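Local coordinates for protein PrgB (Enterococcus faecalis, PDB 6EVU) that binds and compacts DNA and promotes cell aggregation, biofilm formation and conjugation, the part given here being its adhesin domain, at residues A[157-162]-A[167-172]; A[195-200]-A[221-226]. All coordinates share one frame; numbering follows the deposited sequence.

Both interactions lie in the glucan-binding protein C-like adhesin domain, and their centres are about 18 Å apart; the nearest atoms stay about 10 Å apart, and the two do not touch. Interaction 1 is fully buried and joins the two large antiparallel sheets across the core, strand 157-160 of one facing strand 169-179 of the other, by van der Waals contact alone. Interaction 2 is only partly buried and links the outer strands of a small three-stranded sheet, 193-197 and 221-225; there a leucine-phenylalanine contact is supplemented by a tyrosine-asparagine hydrogen bond. Strand 280-287 is a shared neighbour: F284 touches I159 and T171, while F282 touches Y195 and L197.

Interaction 1: residues A[157-162]-A[167-172]; sequences AFIGTN and KDVKTR
I159 meets T171 tip to tip, and V169 lies at the flank of the same isoleucine, so that one side chain of strand 157-160 rests against two from strand 169-179. The methyl CG2 of I159 comes to 3.8 Å from OG1 of T171, and CD1 of I159 reaches the same oxygen at 3.9 Å. The threonine methyl CG2 is 4.1 Å from I159 CD1, which therefore touches both branches of T171. With CG1 of I159 beside its backbone N (chi1 -70°) and CD1 extended beyond it, the isoleucine spreads CG2 and CD1 as two separate prongs. Its contact with V169 is looser, CG2 to CG1 of the valine at 4.5 Å.

V169 and T171 are two residues apart on their strand and both point toward I159, whereas K170 between them points away and forms a salt bridge with D216. No hydrogen bond joins the two segments, and the alpha carbons of I159 and T171 are 8.5 Å apart: this is face-to-face packing of two sheets, as in a beta-sandwich core. L145 of strand 145-150 touches I159, V169 and T171, and F284 of strand 280-287 adds to the apolar surroundings of I159 and T171. Within its own sheet, strand 157-160 runs antiparallel to both 145-150 and 299-302, while strand 169-179 pairs with 124-137 and 280-287 in the other.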
loop_
_atom_site.group_PDB
_atom_site.type_symbol
_atom_site.label_atom_id
_atom_site.label_comp_id
_atom_site.label_asym_id
_atom_site.label_seq_id
_atom_site.Cartn_x
_atom_site.Cartn_y
_atom_site.Cartn_z
ATOM N N ALA A 157 0.280 -3.190 -6.561
ATOM C CA ALA A 157 1.670 -3.581 -6.323
ATOM C C ALA A 157 1.783 -4.634 -5.233
ATOM O O ALA A 157 1.092 -4.563 -4.218
ATOM C CB ALA A 157 2.516 -2.386 -5.902
ATOM N N PHE A 158 2.743 -5.541 -5.394
ATOM C CA PHE A 158 3.196 -6.413 -4.311
ATOM C C PHE A 158 4.657 -6.115 -4.101
ATOM O O PHE A 158 5.409 -6.074 -5.073
ATOM C CB PHE A 158 3.012 -7.891 -4.676
ATOM C CG PHE A 158 1.563 -8.313 -4.840
ATOM C CD1 PHE A 158 0.880 -7.984 -6.002
ATOM C CD2 PHE A 158 0.892 -9.066 -3.846
ATOM C CE1 PHE A 158 -0.488 -8.406 -6.190
ATOM C CE2 PHE A 158 -0.481 -9.444 -4.016
ATOM C CZ PHE A 158 -1.139 -9.114 -5.172
ATOM N N ILE A 159 5.068 -5.852 -2.857
ATOM C CA ILE A 159 6.436 -5.389 -2.613
ATOM C C ILE A 159 7.026 -6.178 -1.460
ATOM O O ILE A 159 6.382 -6.375 -0.417
ATOM C CB ILE A 159 6.446 -3.856 -2.339
ATOM C CG1 ILE A 159 6.097 -3.105 -3.678
ATOM C CG2 ILE A 159 7.833 -3.362 -1.732
ATOM C CD1 ILE A 159 5.924 -1.656 -3.578
ATOM N N GLY A 160 8.304 -6.559 -1.590
ATOM C CA GLY A 160 8.893 -7.269 -0.458
ATOM C C GLY A 160 10.346 -7.610 -0.720
ATOM O O GLY A 160 10.853 -7.436 -1.835
ATOM N N THR A 161 10.996 -8.138 0.323
ATOM C CA THR A 161 12.383 -8.597 0.223
ATOM C C THR A 161 12.667 -9.523 1.408
ATOM O O THR A 161 11.804 -9.783 2.235
ATOM C CB THR A 161 13.350 -7.404 0.161
ATOM O OG1 THR A 161 14.672 -7.920 -0.164
ATOM C CG2 THR A 161 13.447 -6.715 1.517
ATOM N N ASN A 162 13.876 -10.028 1.464
ATOM C CA ASN A 162 14.357 -10.844 2.569
ATOM C C ASN A 162 14.563 -9.988 3.809
ATOM O O ASN A 162 15.122 -8.893 3.719
ATOM C CB ASN A 162 15.710 -11.430 2.104
ATOM C CG ASN A 162 16.310 -12.354 3.066
ATOM O OD1 ASN A 162 15.641 -13.196 3.667
ATOM N ND2 ASN A 162 17.618 -12.269 3.175
ATOM N N LYS A 167 14.939 -3.349 10.187
ATOM C CA LYS A 167 14.442 -2.144 9.527
ATOM C C LYS A 167 13.063 -2.367 8.913
ATOM O O LYS A 167 12.675 -3.492 8.549
ATOM C CB LYS A 167 15.419 -1.702 8.432
ATOM C CG LYS A 167 16.764 -1.220 8.951
ATOM C CD LYS A 167 17.638 -1.097 7.732
ATOM C CE LYS A 167 17.616 0.327 7.181
ATOM N NZ LYS A 167 16.337 1.122 7.334
ATOM N N ASP A 168 12.324 -1.271 8.780
ATOM C CA ASP A 168 11.054 -1.307 8.056
ATOM C C ASP A 168 11.239 -1.656 6.580
ATOM O O ASP A 168 12.275 -1.388 5.972
ATOM C CB ASP A 168 10.356 0.072 8.122
ATOM C CG ASP A 168 9.813 0.417 9.510
ATOM O OD1 ASP A 168 9.890 -0.438 10.414
ATOM O OD2 ASP A 168 9.314 1.566 9.670
ATOM N N VAL A 169 10.222 -2.282 6.014
ATOM C CA VAL A 169 9.938 -2.136 4.592
ATOM C C VAL A 169 9.200 -0.814 4.439
ATOM O O VAL A 169 8.222 -0.591 5.142
ATOM C CB VAL A 169 9.102 -3.314 4.084
ATOM C CG1 VAL A 169 8.694 -3.149 2.635
ATOM C CG2 VAL A 169 9.910 -4.617 4.243
ATOM N N LYS A 170 9.648 0.061 3.529
ATOM C CA LYS A 170 8.888 1.296 3.281
ATOM C C LYS A 170 9.107 1.806 1.863
ATOM O O LYS A 170 10.238 1.827 1.377
ATOM C CB LYS A 170 9.223 2.386 4.319
ATOM C CG LYS A 170 8.196 3.553 4.230
ATOM C CD LYS A 170 8.350 4.545 5.359
ATOM C CE LYS A 170 9.489 5.516 5.128
ATOM N NZ LYS A 170 9.584 6.559 6.263
ATOM N N THR A 171 8.013 2.194 1.194
ATOM C CA THR A 171 7.983 2.624 -0.191
ATOM C C THR A 171 7.156 3.899 -0.275
ATOM O O THR A 171 6.027 3.935 0.248
ATOM C CB THR A 171 7.355 1.561 -1.111
ATOM O OG1 THR A 171 8.054 0.297 -0.929
ATOM C CG2 THR A 171 7.446 1.985 -2.555
ATOM N N ARG A 172 7.676 4.901 -0.982
ATOM C CA ARG A 172 6.903 6.108 -1.300
ATOM C C ARG A 172 6.164 5.880 -2.610
ATOM O O ARG A 172 6.713 5.327 -3.585
ATOM C CB ARG A 172 7.818 7.353 -1.416
ATOM C CG ARG A 172 6.948 8.637 -1.679
ATOM C CD ARG A 172 7.717 9.864 -1.240
ATOM N NE ARG A 172 8.910 9.974 -2.048
ATOM C CZ ARG A 172 9.982 10.700 -1.737
ATOM N NH1 ARG A 172 10.039 11.399 -0.597
ATOM N NH2 ARG A 172 11.008 10.711 -2.584
#

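Interaction 2: residues A[195-200]-A[221-226]; sequences YALSSL and NAFKYI
The phenol of Y195 meets the side-chain amide of N221 at the ring's edge, near the ring plane, with the ring and amide planes 59° apart. The Y195 ring also meets that of F282, their planes at about 25°. Y195 OH donates a hydrogen bond to N221 OD1 at 2.8 Å, arriving in the carbonyl plane on a lone pair with a C=O...O angle of 129°. The same OD1 accepts from the backbone N of S281, while ND2 of N221 is bonded to the carbonyl oxygens of A219 and R279; gripped at both ends, the amide is held against rotation. Y195 has CG between its backbone N and carbonyl carbon, an uncommon setting that brings the hydroxyl over to N221 although its CB does not point there.

The second flat group is the ring of F223, stacked with that of F239. L197 approaches it obliquely, its CD1 methyl 3.7 Å from F223 CD2 and 4.1 Å from CE2, an apolar contact beside the polar one.

The alpha carbons of L197 and F223 stand 8.8 Å apart because strand 272-276 runs between the two segments, antiparallel to both strands 193-197 and 221-225. V214 of strand 211-215 touches both L197 and F223, and F282 of strand 280-287 lies against L197, bringing the small sheet up against the larger sheet that contains strands 211-215 and 280-287.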
loop_
_atom_site.group_PDB
_atom_site.type_symbol
_atom_site.label_atom_id
_atom_site.label_comp_id
_atom_site.label_asym_id
_atom_site.label_seq_id
_atom_site.Cartn_x
_atom_site.Cartn_y
_atom_site.Cartn_z
ATOM N N TYR A 195 -8.758 8.782 -0.954
ATOM C CA TYR A 195 -8.303 7.451 -1.319
ATOM C C TYR A 195 -8.259 6.570 -0.087
ATOM O O TYR A 195 -8.166 7.059 1.041
ATOM C CB TYR A 195 -6.922 7.464 -1.972
ATOM C CG TYR A 195 -5.814 8.274 -1.283
ATOM C CD1 TYR A 195 -5.701 9.655 -1.446
ATOM C CD2 TYR A 195 -4.873 7.626 -0.506
ATOM C CE1 TYR A 195 -4.625 10.376 -0.795
ATOM C CE2 TYR A 195 -3.809 8.292 0.100
ATOM C CZ TYR A 195 -3.698 9.654 -0.045
ATOM O OH TYR A 195 -2.644 10.288 0.543
ATOM N N ALA A 196 -8.398 5.267 -0.319
ATOM C CA ALA A 196 -8.478 4.309 0.767
ATOM C C ALA A 196 -7.083 3.903 1.230
ATOM O O ALA A 196 -6.143 3.780 0.436
ATOM C CB ALA A 196 -9.225 3.065 0.312
ATOM N N LEU A 197 -6.956 3.632 2.519
ATOM C CA LEU A 197 -5.754 3.011 3.055
ATOM C C LEU A 197 -6.365 1.827 3.780
ATOM O O LEU A 197 -6.970 1.992 4.851
ATOM C CB LEU A 197 -4.972 3.937 3.983
ATOM C CG LEU A 197 -4.678 5.248 3.244
ATOM C CD1 LEU A 197 -4.402 6.357 4.200
ATOM C CD2 LEU A 197 -3.554 5.001 2.280
ATOM N N SER A 198 -6.279 0.653 3.170
ATOM C CA SER A 198 -7.024 -0.511 3.612
ATOM C C SER A 198 -6.107 -1.669 3.951
ATOM O O SER A 198 -4.894 -1.630 3.703
ATOM C CB SER A 198 -8.031 -0.958 2.545
ATOM O OG SER A 198 -9.044 0.034 2.444
ATOM N N SER A 199 -6.734 -2.677 4.555
ATOM C CA SER A 199 -6.099 -3.958 4.789
ATOM C C SER A 199 -4.777 -3.777 5.538
ATOM O O SER A 199 -3.718 -4.333 5.164
ATOM C CB SER A 199 -5.900 -4.674 3.453
ATOM O OG SER A 199 -5.626 -6.045 3.627
ATOM N N LEU A 200 -4.758 -2.912 6.556
ATOM C CA LEU A 200 -3.485 -2.708 7.267
ATOM C C LEU A 200 -3.509 -3.629 8.482
ATOM O O LEU A 200 -3.868 -3.232 9.595
ATOM C CB LEU A 200 -3.241 -1.245 7.639
ATOM C CG LEU A 200 -3.223 -0.289 6.439
ATOM C CD1 LEU A 200 -3.188 1.168 6.888
ATOM C CD2 LEU A 200 -2.002 -0.636 5.576
ATOM N N ASN A 221 -1.328 16.305 1.527
ATOM C CA ASN A 221 -2.000 15.045 1.861
ATOM C C ASN A 221 -2.170 14.892 3.372
ATOM O O ASN A 221 -1.350 15.360 4.157
ATOM C CB ASN A 221 -1.225 13.804 1.362
ATOM C CG ASN A 221 -1.250 13.621 -0.169
ATOM O OD1 ASN A 221 -1.802 12.627 -0.669
ATOM N ND2 ASN A 221 -0.645 14.545 -0.906
ATOM N N ALA A 222 -3.223 14.202 3.793
ATOM C CA ALA A 222 -3.365 13.911 5.219
ATOM C C ALA A 222 -4.092 12.591 5.442
ATOM O O ALA A 222 -4.999 12.220 4.682
ATOM C CB ALA A 222 -4.090 15.039 5.959
ATOM N N PHE A 223 -3.701 11.902 6.521
ATOM C CA PHE A 223 -4.404 10.719 6.992
ATOM C C PHE A 223 -5.594 11.121 7.873
ATOM O O PHE A 223 -5.509 12.046 8.689
ATOM C CB PHE A 223 -3.450 9.813 7.765
ATOM C CG PHE A 223 -4.106 8.580 8.363
ATOM C CD1 PHE A 223 -4.840 8.662 9.556
ATOM C CD2 PHE A 223 -3.958 7.347 7.773
ATOM C CE1 PHE A 223 -5.415 7.526 10.110
ATOM C CE2 PHE A 223 -4.537 6.213 8.319
ATOM C CZ PHE A 223 -5.277 6.306 9.492
ATOM N N LYS A 224 -6.699 10.398 7.734
ATOM C CA LYS A 224 -7.889 10.627 8.548
ATOM C C LYS A 224 -8.371 9.310 9.149
ATOM O O LYS A 224 -8.472 8.310 8.436
ATOM C CB LYS A 224 -8.995 11.269 7.698
ATOM C CG LYS A 224 -8.739 12.728 7.340
ATOM C CD LYS A 224 -8.792 13.605 8.605
ATOM C CE LYS A 224 -9.028 15.059 8.301
ATOM N NZ LYS A 224 -9.245 15.805 9.567
ATOM N N TYR A 225 -8.693 9.321 10.448
ATOM C CA TYR A 225 -9.100 8.128 11.187
ATOM C C TYR A 225 -10.544 7.750 10.849
ATOM O O TYR A 225 -11.403 8.621 10.677
ATOM C CB TYR A 225 -8.985 8.379 12.708
ATOM C CG TYR A 225 -9.498 7.253 13.601
ATOM C CD1 TYR A 225 -8.858 6.019 13.647
ATOM C CD2 TYR A 225 -10.635 7.424 14.401
ATOM C CE1 TYR A 225 -9.315 4.992 14.461
ATOM C CE2 TYR A 225 -11.113 6.385 15.232
ATOM C CZ TYR A 225 -10.437 5.170 15.251
ATOM O OH TYR A 225 -10.874 4.137 16.030
ATOM N N ILE A 226 -10.806 6.443 10.745
ATOM C CA ILE A 226 -12.172 5.932 10.648
ATOM C C ILE A 226 -12.583 5.413 12.010
ATOM O O ILE A 226 -11.844 4.638 12.626
ATOM C CB ILE A 226 -12.301 4.816 9.601
ATOM C CG1 ILE A 226 -11.864 5.294 8.210
ATOM C CG2 ILE A 226 -13.701 4.232 9.643
ATOM C CD1 ILE A 226 -11.700 4.143 7.191
#